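Local atomic coordinates of putative polyphosphate kinase 2 (Pseudomonas aeruginosa PAO1, PDB entry 3CZP), a protein that transfers phosphate from inorganic polyphosphate to AMP to make ADP, and less efficiently to GMP to make GDP, with magnesium as cofactor. Residues E27-A32 with E65-R70; L71-S76 with L97-R102; A282-L287 with V320-D325; H299-V304 with R358-F363. One frame throughout, in Å; residues are numbered along the deposited sequence.

Contact 1. Residues E27-A32 with E65-R70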
loop_
_atom_site.group_PDB
_atom_site.type_symbol
_atom_site.label_atom_id
_atom_site.label_comp_id
_atom_site.label_asym_id
_atom_site.label_seq_id
_atom_site.Cartn_x
_atom_site.Cartn_y
_atom_site.Cartn_z
ATOM N N GLU A 27 -5.553 -6.970 -32.401
ATOM C CA GLU A 27 -6.859 -6.360 -32.238
ATOM C C GLU A 27 -7.749 -7.174 -31.238
ATOM O O GLU A 27 -8.362 -6.592 -30.354
ATOM C CB GLU A 27 -7.539 -6.147 -33.583
ATOM C CG GLU A 27 -8.163 -4.804 -33.684
ATOM C CD GLU A 27 -7.152 -3.587 -33.688
ATOM O OE1 GLU A 27 -7.615 -2.519 -33.258
ATOM O OE2 GLU A 27 -5.951 -3.663 -34.127
ATOM N N ALA A 28 -7.791 -8.502 -31.385
ATOM C CA ALA A 28 -8.523 -9.387 -30.492
ATOM C C ALA A 28 -7.970 -9.310 -29.055
ATOM O O ALA A 28 -8.752 -9.292 -28.118
ATOM C CB ALA A 28 -8.504 -10.859 -30.980
ATOM N N LEU A 29 -6.642 -9.202 -28.886
ATOM C CA LEU A 29 -6.087 -9.013 -27.537
ATOM C C LEU A 29 -6.543 -7.709 -26.878
ATOM O O LEU A 29 -7.069 -7.693 -25.739
ATOM C CB LEU A 29 -4.546 -9.148 -27.507
ATOM C CG LEU A 29 -4.006 -10.580 -27.619
ATOM C CD1 LEU A 29 -2.435 -10.617 -28.008
ATOM C CD2 LEU A 29 -4.244 -11.373 -26.356
ATOM N N LEU A 30 -6.407 -6.628 -27.619
ATOM C CA LEU A 30 -6.816 -5.346 -27.157
ATOM C C LEU A 30 -8.281 -5.330 -26.742
ATOM O O LEU A 30 -8.634 -4.769 -25.683
ATOM C CB LEU A 30 -6.529 -4.285 -28.206
ATOM C CG LEU A 30 -5.151 -3.690 -28.397
ATOM C CD1 LEU A 30 -5.245 -2.708 -29.614
ATOM C CD2 LEU A 30 -4.645 -3.041 -27.129
ATOM N N GLU A 31 -9.140 -5.971 -27.532
ATOM C CA GLU A 31 -10.553 -6.102 -27.169
ATOM C C GLU A 31 -10.846 -6.942 -25.921
ATOM O O GLU A 31 -11.818 -6.654 -25.176
ATOM C CB GLU A 31 -11.354 -6.650 -28.378
ATOM C CG GLU A 31 -11.498 -5.616 -29.497
ATOM C CD GLU A 31 -12.438 -4.448 -29.104
ATOM O OE1 GLU A 31 -13.657 -4.706 -28.983
ATOM O OE2 GLU A 31 -11.969 -3.290 -28.903
ATOM N N ALA A 32 -10.093 -8.042 -25.751
ATOM C CA ALA A 32 -10.205 -8.924 -24.615
ATOM C C ALA A 32 -9.719 -8.151 -23.383
ATOM O O ALA A 32 -10.321 -8.191 -22.357
ATOM C CB ALA A 32 -9.349 -10.215 -24.825
ATOM N N GLU A 65 3.409 -4.152 -26.679
ATOM C CA GLU A 65 3.206 -3.403 -27.916
ATOM C C GLU A 65 1.909 -3.807 -28.538
ATOM O O GLU A 65 1.151 -2.968 -28.969
ATOM C CB GLU A 65 4.346 -3.647 -28.900
ATOM C CG GLU A 65 4.177 -2.787 -30.156
ATOM C CD GLU A 65 5.370 -2.919 -31.094
ATOM O OE1 GLU A 65 6.412 -3.382 -30.586
ATOM O OE2 GLU A 65 5.213 -2.546 -32.301
ATOM N N TRP A 66 1.613 -5.095 -28.485
ATOM C CA TRP A 66 0.347 -5.639 -28.975
ATOM C C TRP A 66 -0.828 -5.215 -28.133
ATOM O O TRP A 66 -1.890 -4.890 -28.668
ATOM C CB TRP A 66 0.401 -7.169 -28.991
ATOM C CG TRP A 66 1.336 -7.727 -30.067
ATOM C CD1 TRP A 66 1.977 -7.032 -31.023
ATOM C CD2 TRP A 66 1.709 -9.094 -30.238
ATOM N NE1 TRP A 66 2.718 -7.872 -31.817
ATOM C CE2 TRP A 66 2.589 -9.153 -31.345
ATOM C CE3 TRP A 66 1.391 -10.280 -29.564
ATOM C CZ2 TRP A 66 3.136 -10.361 -31.814
ATOM C CZ3 TRP A 66 1.938 -11.475 -30.024
ATOM C CH2 TRP A 66 2.815 -11.507 -31.137
HETATM N N MSE A 67 -0.636 -5.279 -26.809
HETATM C CA MSE A 67 -1.669 -4.972 -25.853
HETATM C C MSE A 67 -1.454 -3.578 -25.334
HETATM O O MSE A 67 -0.543 -2.863 -25.759
HETATM C CB MSE A 67 -1.706 -6.028 -24.727
HETATM C CG MSE A 67 -1.855 -7.431 -25.289
HETATM SE SE MSE A 67 -1.801 -8.740 -23.864
HETATM C CE MSE A 67 -3.596 -8.536 -23.377
ATOM N N ASP A 68 -2.336 -3.125 -24.459
ATOM C CA ASP A 68 -2.235 -1.777 -23.899
ATOM C C ASP A 68 -1.411 -1.870 -22.600
ATOM O O ASP A 68 -1.853 -2.407 -21.602
ATOM C CB ASP A 68 -3.660 -1.229 -23.626
ATOM C CG ASP A 68 -3.708 0.275 -23.354
ATOM O OD1 ASP A 68 -2.739 0.869 -22.877
ATOM O OD2 ASP A 68 -4.792 0.889 -23.497
ATOM N N PRO A 69 -0.202 -1.307 -22.596
ATOM C CA PRO A 69 0.584 -1.374 -21.389
ATOM C C PRO A 69 0.002 -0.587 -20.206
ATOM O O PRO A 69 0.429 -0.797 -19.071
ATOM C CB PRO A 69 1.907 -0.747 -21.818
ATOM C CG PRO A 69 1.554 0.202 -22.938
ATOM C CD PRO A 69 0.446 -0.495 -23.651
ATOM N N ARG A 70 -0.865 0.396 -20.448
ATOM C CA ARG A 70 -1.499 1.095 -19.342
ATOM C C ARG A 70 -2.253 0.178 -18.381
ATOM O O ARG A 70 -2.533 0.581 -17.258
ATOM C CB ARG A 70 -2.465 2.188 -19.828
ATOM C CG ARG A 70 -1.773 3.231 -20.666
ATOM C CD ARG A 70 -2.716 4.228 -21.268
ATOM N NE ARG A 70 -3.542 3.662 -22.304
ATOM C CZ ARG A 70 -4.515 4.332 -22.932
ATOM N NH1 ARG A 70 -4.715 5.589 -22.649
ATOM N NH2 ARG A 70 -5.258 3.735 -23.887
#
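L29 and L30, neighbours on one turn of helix 15-39, press on the end of helix 56-66 where it runs into a loop. L29 reaches two residues: its CD1 lies 4.1 Å from CE3 of the W66 indole, meeting the ring obliquely, and its CB is 3.9 Å from CG of the selenomethionine M67. A bend at chi3 (82°) brings the M67 methyl CE back toward the CD2 branch of L29. L30 works on the main chain instead. Its CG sits 3.5 Å from W66 O, and its CD2 branch lies 3.5 Å from D68 N and 4.1 Å from D68 CB. The D68 amide is satisfied from the same long helix, by the side-chain oxygen of Q33, while R26 bonds to the carbonyl of E65.

Beyond this shell the loop fixes itself. OD1 of D68 accepts the backbone N of R70, an Asx turn, and also takes R70 NE at 3.0 Å through its syn lone pair. R70 NH2 reaches D68 OD2 at 2.9 Å, so the guanidinium holds the carboxylate side-on, with one nitrogen to each oxygen. R70 NH1 forms a salt bridge with D364 of the second subunit.

The chemistry is thus divided: non-directional apolar packing joins the two segments, whereas directional polar bonds shape the loop and lead to the dimer partner.

Contact 2. Residues L71-S76 with L97-R102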
loop_
_atom_site.group_PDB
_atom_site.type_symbol
_atom_site.label_atom_id
_atom_site.label_comp_id
_atom_site.label_asym_id
_atom_site.label_seq_id
_atom_site.Cartn_x
_atom_site.Cartn_y
_atom_site.Cartn_z
ATOM N N LEU A 71 -2.624 -1.014 -18.857
ATOM C CA LEU A 71 -3.464 -1.989 -18.103
ATOM C C LEU A 71 -2.684 -3.255 -17.620
ATOM O O LEU A 71 -3.272 -4.255 -17.185
ATOM C CB LEU A 71 -4.642 -2.360 -18.990
ATOM C CG LEU A 71 -5.702 -1.259 -19.289
ATOM C CD1 LEU A 71 -6.878 -1.826 -20.170
ATOM C CD2 LEU A 71 -6.241 -0.701 -17.943
ATOM N N ILE A 72 -1.346 -3.201 -17.722
ATOM C CA ILE A 72 -0.428 -4.327 -17.480
ATOM C C ILE A 72 0.695 -3.799 -16.544
ATOM O O ILE A 72 1.224 -2.746 -16.785
ATOM C CB ILE A 72 0.235 -4.899 -18.781
ATOM C CG1 ILE A 72 -0.774 -5.195 -19.867
ATOM C CG2 ILE A 72 1.017 -6.142 -18.474
ATOM C CD1 ILE A 72 -0.261 -5.731 -21.250
ATOM N N GLU A 73 0.959 -4.492 -15.435
ATOM C CA GLU A 73 2.125 -4.222 -14.594
ATOM C C GLU A 73 3.070 -5.374 -14.818
ATOM O O GLU A 73 2.636 -6.507 -14.843
ATOM C CB GLU A 73 1.770 -4.177 -13.110
ATOM C CG GLU A 73 0.585 -3.271 -12.732
ATOM C CD GLU A 73 -0.676 -4.088 -12.388
ATOM O OE1 GLU A 73 -0.832 -4.398 -11.159
ATOM O OE2 GLU A 73 -1.461 -4.427 -13.348
ATOM N N VAL A 74 4.347 -5.059 -15.025
ATOM C CA VAL A 74 5.419 -6.039 -15.208
ATOM C C VAL A 74 6.390 -5.915 -14.040
ATOM O O VAL A 74 6.984 -4.834 -13.798
ATOM C CB VAL A 74 6.134 -5.870 -16.547
ATOM C CG1 VAL A 74 7.111 -6.954 -16.759
ATOM C CG2 VAL A 74 5.112 -5.919 -17.648
ATOM N N GLN A 75 6.484 -6.986 -13.257
ATOM C CA GLN A 75 7.325 -7.026 -12.055
ATOM C C GLN A 75 8.481 -8.007 -12.204
ATOM O O GLN A 75 8.369 -8.977 -12.925
ATOM C CB GLN A 75 6.526 -7.554 -10.867
ATOM C CG GLN A 75 5.151 -6.973 -10.637
ATOM C CD GLN A 75 5.181 -5.634 -10.012
ATOM O OE1 GLN A 75 6.223 -5.176 -9.545
ATOM N NE2 GLN A 75 4.022 -4.987 -9.963
ATOM N N SER A 76 9.584 -7.715 -11.516
ATOM C CA SER A 76 10.532 -8.757 -11.138
ATOM C C SER A 76 10.835 -8.704 -9.641
ATOM O O SER A 76 10.696 -7.651 -9.012
ATOM C CB SER A 76 11.797 -8.696 -11.964
ATOM O OG SER A 76 12.664 -9.742 -11.524
ATOM N N LEU A 97 0.178 -8.381 -6.340
ATOM C CA LEU A 97 -0.878 -9.001 -7.111
ATOM C C LEU A 97 -1.679 -7.909 -7.837
ATOM O O LEU A 97 -1.931 -6.855 -7.253
ATOM C CB LEU A 97 -1.725 -9.924 -6.258
ATOM C CG LEU A 97 -1.023 -11.120 -5.634
ATOM C CD1 LEU A 97 -2.030 -11.854 -4.783
ATOM C CD2 LEU A 97 -0.389 -12.143 -6.636
ATOM N N PRO A 98 -2.077 -8.146 -9.135
ATOM C CA PRO A 98 -2.864 -7.126 -9.822
ATOM C C PRO A 98 -4.308 -7.256 -9.420
ATOM O O PRO A 98 -4.769 -8.347 -9.201
ATOM C CB PRO A 98 -2.730 -7.508 -11.291
ATOM C CG PRO A 98 -2.428 -8.988 -11.247
ATOM C CD PRO A 98 -1.900 -9.354 -9.960
ATOM N N PRO A 99 -5.020 -6.141 -9.296
ATOM C CA PRO A 99 -6.428 -6.146 -8.951
ATOM C C PRO A 99 -7.323 -6.722 -10.067
ATOM O O PRO A 99 -6.942 -6.793 -11.252
ATOM C CB PRO A 99 -6.731 -4.663 -8.706
ATOM C CG PRO A 99 -5.570 -3.897 -9.331
ATOM C CD PRO A 99 -4.438 -4.808 -9.499
ATOM N N LYS A 100 -8.527 -7.067 -9.723
ATOM C CA LYS A 100 -9.498 -7.438 -10.715
ATOM C C LYS A 100 -9.551 -6.465 -11.852
ATOM O O LYS A 100 -9.510 -5.223 -11.628
ATOM C CB LYS A 100 -10.876 -7.545 -10.051
ATOM C CG LYS A 100 -10.944 -8.653 -9.046
ATOM C CD LYS A 100 -12.293 -8.631 -8.322
ATOM C CE LYS A 100 -12.351 -9.649 -7.200
ATOM N NZ LYS A 100 -13.664 -9.568 -6.530
ATOM N N GLY A 101 -9.570 -7.007 -13.068
ATOM C CA GLY A 101 -9.652 -6.218 -14.252
ATOM C C GLY A 101 -8.297 -5.812 -14.809
ATOM O O GLY A 101 -8.250 -5.278 -15.897
ATOM N N ARG A 102 -7.206 -6.171 -14.141
ATOM C CA ARG A 102 -5.854 -5.881 -14.634
ATOM C C ARG A 102 -5.010 -7.122 -14.778
ATOM O O ARG A 102 -5.398 -8.203 -14.334
ATOM C CB ARG A 102 -5.247 -4.823 -13.754
ATOM C CG ARG A 102 -5.834 -3.483 -14.028
ATOM C CD ARG A 102 -5.171 -2.415 -13.208
ATOM N NE ARG A 102 -3.739 -2.347 -13.531
ATOM C CZ ARG A 102 -3.176 -1.414 -14.283
ATOM N NH1 ARG A 102 -3.883 -0.375 -14.743
ATOM N NH2 ARG A 102 -1.886 -1.499 -14.551
HETATM O O HOH W 1 0.151 -0.394 -15.662
HETATM O O HOH W 2 -0.623 -4.363 -7.893
#
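R102 turns sharply at chi3 (61°) and E73 bends at chi2 (106°), and these two kinks bring guanidinium and carboxylate together. In the E73 conformer described here, R102 presents its NE and NH2 edge side-on, and both nitrogens converge on one oxygen: NE lies 3.1 Å and NH2 3.2 Å from E73 OE2. The carboxylate carbon lies in the guanidinium plane, but the two flat groups are turned 64° apart, so both donors reach OE2 from above the same face of the carboxylate. A second conformer of E73 was modelled, so this salt bridge may be held only part of the time.

Further partners of the guanidinium do not depend on the E73 conformer. NH1 donates to the carbonyl of R70, and a water at the edge accepts from NH2 at 2.6 Å and lies 2.8 Å from I72 O, to which it can donate. Over one face, offset toward the rim, the carbonyl carbon of L71 lies 3.6 Å from R102 NH2. The other E73 oxygen, OE1, rests 3.6 Å from CB of P98.

A type II turn from P99 to R102 is closed by R102 N to P99 O at 3.0 Å; G101 supplies the positive phi that it needs. Strand 72-76, outermost at one end of the parallel sheet, is hydrogen-bonded to strand 103-107 and connected to it by a beta-alpha-beta crossover containing helices 82-85 and 91-96. The salt bridge lies where that crossover re-enters the sheet, in a fold of the P-loop NTPase class.

Contact 3. Residues A282-L287 with V320-D325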
loop_
_atom_site.group_PDB
_atom_site.type_symbol
_atom_site.label_atom_id
_atom_site.label_comp_id
_atom_site.label_asym_id
_atom_site.label_seq_id
_atom_site.Cartn_x
_atom_site.Cartn_y
_atom_site.Cartn_z
ATOM N N ALA A 282 2.457 -8.892 37.244
ATOM C CA ALA A 282 3.547 -9.831 36.954
ATOM C C ALA A 282 3.605 -10.134 35.456
ATOM O O ALA A 282 4.679 -10.106 34.836
ATOM C CB ALA A 282 3.388 -11.137 37.770
ATOM N N GLU A 283 2.454 -10.408 34.864
ATOM C CA GLU A 283 2.443 -10.810 33.438
ATOM C C GLU A 283 2.757 -9.668 32.447
ATOM O O GLU A 283 3.426 -9.898 31.414
ATOM C CB GLU A 283 1.115 -11.539 33.091
ATOM C CG GLU A 283 0.963 -12.869 33.944
ATOM C CD GLU A 283 1.993 -13.941 33.613
ATOM O OE1 GLU A 283 2.403 -14.011 32.450
ATOM O OE2 GLU A 283 2.403 -14.719 34.491
ATOM N N GLN A 284 2.303 -8.458 32.771
ATOM C CA GLN A 284 2.664 -7.260 32.021
ATOM C C GLN A 284 4.193 -7.011 32.046
ATOM O O GLN A 284 4.793 -6.771 30.979
ATOM C CB GLN A 284 1.872 -6.066 32.531
ATOM C CG GLN A 284 0.375 -6.154 32.184
ATOM C CD GLN A 284 -0.428 -5.019 32.771
ATOM O OE1 GLN A 284 -0.107 -4.515 33.853
ATOM N NE2 GLN A 284 -1.480 -4.592 32.051
ATOM N N ALA A 285 4.824 -7.132 33.219
ATOM C CA ALA A 285 6.303 -7.029 33.350
ATOM C C ALA A 285 7.034 -8.115 32.556
ATOM O O ALA A 285 8.111 -7.875 31.953
ATOM C CB ALA A 285 6.710 -7.090 34.847
ATOM N N ARG A 286 6.458 -9.322 32.571
ATOM C CA ARG A 286 7.058 -10.482 31.900
ATOM C C ARG A 286 7.002 -10.225 30.404
ATOM O O ARG A 286 7.999 -10.395 29.717
ATOM C CB ARG A 286 6.288 -11.760 32.263
ATOM C CG ARG A 286 6.915 -13.052 31.779
ATOM C CD ARG A 286 6.084 -14.207 32.244
ATOM N NE ARG A 286 6.325 -15.435 31.491
ATOM C CZ ARG A 286 5.424 -16.404 31.349
ATOM N NH1 ARG A 286 4.204 -16.282 31.863
ATOM N NH2 ARG A 286 5.719 -17.490 30.660
ATOM N N LEU A 287 5.854 -9.760 29.914
ATOM C CA LEU A 287 5.719 -9.418 28.481
ATOM C C LEU A 287 6.683 -8.308 28.090
ATOM O O LEU A 287 7.354 -8.440 27.093
ATOM C CB LEU A 287 4.292 -9.010 28.087
ATOM C CG LEU A 287 4.130 -8.562 26.602
ATOM C CD1 LEU A 287 4.464 -9.710 25.668
ATOM C CD2 LEU A 287 2.760 -8.063 26.318
ATOM N N VAL A 320 -2.886 -5.940 27.393
ATOM C CA VAL A 320 -1.627 -6.284 26.694
ATOM C C VAL A 320 -0.905 -4.995 26.306
ATOM O O VAL A 320 0.289 -4.845 26.559
ATOM C CB VAL A 320 -1.914 -7.137 25.421
ATOM C CG1 VAL A 320 -0.627 -7.355 24.541
ATOM C CG2 VAL A 320 -2.560 -8.447 25.843
ATOM N N THR A 321 -1.614 -4.053 25.706
ATOM C CA THR A 321 -0.962 -2.824 25.216
ATOM C C THR A 321 -0.412 -2.019 26.391
ATOM O O THR A 321 0.616 -1.377 26.240
ATOM C CB THR A 321 -1.891 -1.916 24.279
ATOM O OG1 THR A 321 -3.055 -1.501 24.967
ATOM C CG2 THR A 321 -2.336 -2.656 23.027
ATOM N N ASP A 322 -1.115 -2.062 27.533
ATOM C CA ASP A 322 -0.731 -1.354 28.778
ATOM C C ASP A 322 0.655 -1.740 29.241
ATOM O O ASP A 322 1.338 -0.954 29.888
ATOM C CB ASP A 322 -1.734 -1.672 29.899
ATOM C CG ASP A 322 -3.024 -0.806 29.860
ATOM O OD1 ASP A 322 -3.169 0.123 29.030
ATOM O OD2 ASP A 322 -3.907 -1.047 30.730
ATOM N N ALA A 323 1.058 -2.973 28.923
ATOM C CA ALA A 323 2.380 -3.493 29.206
ATOM C C ALA A 323 3.512 -2.841 28.376
ATOM O O ALA A 323 4.664 -2.858 28.777
ATOM C CB ALA A 323 2.388 -5.032 28.981
ATOM N N LEU A 324 3.191 -2.269 27.221
ATOM C CA LEU A 324 4.221 -1.807 26.292
ATOM C C LEU A 324 4.113 -0.341 25.865
ATOM O O LEU A 324 3.147 0.348 26.166
ATOM C CB LEU A 324 4.198 -2.684 25.039
ATOM C CG LEU A 324 4.188 -4.203 25.170
ATOM C CD1 LEU A 324 3.623 -4.797 23.890
ATOM C CD2 LEU A 324 5.533 -4.806 25.536
ATOM N N ASP A 325 5.130 0.127 25.155
ATOM C CA ASP A 325 5.106 1.453 24.544
ATOM C C ASP A 325 4.316 1.329 23.216
ATOM O O ASP A 325 4.351 0.289 22.575
ATOM C CB ASP A 325 6.550 1.943 24.340
ATOM C CG ASP A 325 6.625 3.345 23.761
ATOM O OD1 ASP A 325 6.233 3.546 22.588
ATOM O OD2 ASP A 325 7.112 4.248 24.466
HETATM O O HOH W 3 -3.115 -2.237 32.885
#
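The Q284 amide and D322 carboxylate planes stand 68° apart at the ends of two side chains running side by side the same way, with Q284 NE2 3.6 Å from D322 CB. Within helix 273-292 the E283 carboxylate carbon lies in plane at the edge of the R286 guanidinium, an ion pair. In this P-loop NTPase fold, helix 273-292 precedes the first strand of the sheet and helix 313-321 follows that strand; the contact joins the former to the T321-L324 turn, on the C-terminal side of the latter. A water accepts from Q284 NE2 at 3.0 Å and donates to D322 OD2 at 2.6 Å. NE2 also bonds to the carbonyl of R319, and OD2 forms a salt bridge with R318.

That turn, type I, points the A323 methyl at the helix, 3.7 Å from Q284 CB. L287, with CG anti to its backbone N (chi1 177°), reaches into the same corner. Its CD2 branch touches V320 CG1 at 3.9 Å, and its side chain crosses L324 at about a right angle. I490 and N487 of helix 475-496 also pack on L287. A323 comes closest to main chain: its CB lies 3.6 Å from Q284 O.

Contact 4. Residues H299-V304 with R358-F363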
loop_
_atom_site.group_PDB
_atom_site.type_symbol
_atom_site.label_atom_id
_atom_site.label_comp_id
_atom_site.label_asym_id
_atom_site.label_seq_id
_atom_site.Cartn_x
_atom_site.Cartn_y
_atom_site.Cartn_z
ATOM N N HIS A 299 12.391 -12.526 15.638
ATOM C CA HIS A 299 10.999 -12.889 15.659
ATOM C C HIS A 299 10.065 -11.708 15.436
ATOM O O HIS A 299 10.464 -10.549 15.395
ATOM C CB HIS A 299 10.651 -13.507 17.037
ATOM C CG HIS A 299 11.323 -14.825 17.301
ATOM N ND1 HIS A 299 10.968 -15.993 16.647
ATOM C CD2 HIS A 299 12.335 -15.155 18.133
ATOM C CE1 HIS A 299 11.732 -16.985 17.075
ATOM N NE2 HIS A 299 12.574 -16.500 17.971
ATOM N N SER A 300 8.786 -12.034 15.320
ATOM C CA SER A 300 7.765 -11.032 15.532
ATOM C C SER A 300 6.566 -11.749 16.165
ATOM O O SER A 300 6.604 -12.949 16.347
ATOM C CB SER A 300 7.447 -10.275 14.226
ATOM O OG SER A 300 7.013 -11.191 13.274
ATOM N N LEU A 301 5.527 -10.990 16.513
ATOM C CA LEU A 301 4.387 -11.548 17.215
ATOM C C LEU A 301 3.128 -11.180 16.473
ATOM O O LEU A 301 2.984 -10.050 16.027
ATOM C CB LEU A 301 4.364 -11.034 18.665
ATOM C CG LEU A 301 3.398 -11.558 19.737
ATOM C CD1 LEU A 301 3.625 -13.019 19.937
ATOM C CD2 LEU A 301 3.666 -10.801 21.074
ATOM N N VAL A 302 2.244 -12.164 16.324
ATOM C CA VAL A 302 0.839 -11.947 15.894
ATOM C C VAL A 302 -0.088 -12.512 16.932
ATOM O O VAL A 302 -0.027 -13.716 17.236
ATOM C CB VAL A 302 0.580 -12.577 14.495
ATOM C CG1 VAL A 302 -0.912 -12.518 14.122
ATOM C CG2 VAL A 302 1.417 -11.841 13.450
ATOM N N ALA A 303 -0.952 -11.639 17.478
ATOM C CA ALA A 303 -2.062 -12.016 18.388
ATOM C C ALA A 303 -3.386 -11.795 17.722
ATOM O O ALA A 303 -3.733 -10.674 17.340
ATOM C CB ALA A 303 -1.997 -11.272 19.726
ATOM N N VAL A 304 -4.125 -12.873 17.542
ATOM C CA VAL A 304 -5.440 -12.835 16.956
ATOM C C VAL A 304 -6.521 -12.911 18.036
ATOM O O VAL A 304 -6.455 -13.782 18.916
ATOM C CB VAL A 304 -5.647 -14.047 16.030
ATOM C CG1 VAL A 304 -7.143 -14.250 15.799
ATOM C CG2 VAL A 304 -4.812 -13.907 14.691
ATOM N N ARG A 358 10.693 -8.030 14.660
ATOM C CA ARG A 358 10.700 -7.249 15.881
ATOM C C ARG A 358 9.411 -6.499 16.131
ATOM O O ARG A 358 9.347 -5.799 17.083
ATOM C CB ARG A 358 11.877 -6.287 15.918
ATOM C CG ARG A 358 12.420 -6.108 17.310
ATOM C CD ARG A 358 13.790 -5.544 17.192
ATOM N NE ARG A 358 14.175 -4.869 18.421
ATOM C CZ ARG A 358 14.694 -3.645 18.467
ATOM N NH1 ARG A 358 14.897 -2.947 17.337
ATOM N NH2 ARG A 358 15.023 -3.119 19.644
ATOM N N GLN A 359 8.383 -6.679 15.307
ATOM C CA GLN A 359 7.122 -5.967 15.492
ATOM C C GLN A 359 6.075 -6.911 16.088
ATOM O O GLN A 359 6.246 -8.144 16.117
ATOM C CB GLN A 359 6.581 -5.355 14.168
ATOM C CG GLN A 359 7.482 -4.342 13.467
ATOM C CD GLN A 359 6.870 -3.731 12.147
ATOM O OE1 GLN A 359 5.934 -4.272 11.538
ATOM N NE2 GLN A 359 7.396 -2.577 11.747
ATOM N N PHE A 360 4.972 -6.314 16.536
ATOM C CA PHE A 360 3.883 -7.030 17.227
ATOM C C PHE A 360 2.575 -6.511 16.673
ATOM O O PHE A 360 2.308 -5.351 16.771
ATOM C CB PHE A 360 3.999 -6.748 18.741
ATOM C CG PHE A 360 2.931 -7.394 19.627
ATOM C CD1 PHE A 360 2.027 -8.371 19.150
ATOM C CD2 PHE A 360 2.845 -7.003 20.943
ATOM C CE1 PHE A 360 1.073 -8.935 19.988
ATOM C CE2 PHE A 360 1.880 -7.541 21.796
ATOM C CZ PHE A 360 0.992 -8.505 21.330
ATOM N N THR A 361 1.795 -7.343 16.005
ATOM C CA THR A 361 0.523 -6.902 15.403
ATOM C C THR A 361 -0.572 -7.667 16.118
ATOM O O THR A 361 -0.486 -8.863 16.340
ATOM C CB THR A 361 0.420 -7.156 13.909
ATOM O OG1 THR A 361 1.487 -6.490 13.235
ATOM C CG2 THR A 361 -0.954 -6.691 13.363
ATOM N N ILE A 362 -1.585 -6.930 16.525
ATOM C CA ILE A 362 -2.746 -7.484 17.181
ATOM C C ILE A 362 -3.950 -7.311 16.197
ATOM O O ILE A 362 -4.206 -6.186 15.686
ATOM C CB ILE A 362 -3.017 -6.699 18.453
ATOM C CG1 ILE A 362 -1.821 -6.737 19.434
ATOM C CG2 ILE A 362 -4.325 -7.185 19.099
ATOM C CD1 ILE A 362 -2.142 -6.091 20.817
ATOM N N PHE A 363 -4.675 -8.416 15.972
ATOM C CA PHE A 363 -5.783 -8.469 15.086
ATOM C C PHE A 363 -7.038 -8.586 15.941
ATOM O O PHE A 363 -7.301 -9.602 16.580
ATOM C CB PHE A 363 -5.664 -9.626 14.100
ATOM C CG PHE A 363 -4.641 -9.419 13.023
ATOM C CD1 PHE A 363 -4.957 -8.693 11.890
ATOM C CD2 PHE A 363 -3.339 -9.910 13.165
ATOM C CE1 PHE A 363 -4.020 -8.473 10.885
ATOM C CE2 PHE A 363 -2.378 -9.719 12.146
ATOM C CZ PHE A 363 -2.728 -9.000 11.011
#
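L301 and A303 turn their N-H and C=O groups toward segment 358-363, which answers each of them in parallel register. L301 N donates to Q359 O (3.0 Å), and L301 O accepts from T361 N. A303 N then donates to T361 O, and A303 O takes F363 N at 2.8 Å in a nearly straight bond, 172° at the hydrogen. The strand axes are 4.7 Å apart and only 12° from parallel. Weaker CA-H...O contacts supplement the pairing, as from V302 CA to T361 O at 3.4 Å. Before the strands proper, R358 N also bonds to H299 O, though the 2.6 Å separation is unusually short and its exact length doubtful.

Both ring nitrogens of H299 are used elsewhere: ND1 meets the carbonyl of G403 and NE2 the carboxylate of D497, consistent with an imidazole carrying both protons. Q359 OE1 is taken by the backbone N of A356.

On one side of the sheet, L301 CD2 sits over the centre of the F360 ring, 3.4 Å from the centroid, a CH-pi contact, while A303 CB lies at that ring's edge. On the other side, V302 CG1 meets the edge of F363 at CD2, 3.7 Å away.

The backbone N-H and C=O groups of S300, V302 and V304 face the other way and pair with strand 404-412, making 300-307 the central strand of its five-stranded sheet. Helix 475-496 packs on L301, and helix 313-321 covers F360 and I362.

Contacts 1 and 3 are counterparts in the fused PPK2 domains: in each, the helix before the first strand packs on the C-terminal end of the helix after that strand. Within one chain their centres are about 57 Å apart, but across the dimer E65 and P69 of contact 1 pack on D322 and T321 of contact 3 in the other subunit. Contact 2 adjoins contact 1, centres about 14 Å apart, through R70 O to R102 NH1 at 3.0 Å. Contacts 3 and 4, also about 14 Å apart, share a core: V320 CG1 meets F360 CE2 at 3.7 Å. Contacts 1 and 2 lie in the N-terminal domain, which seems inactive and might serve dimerization.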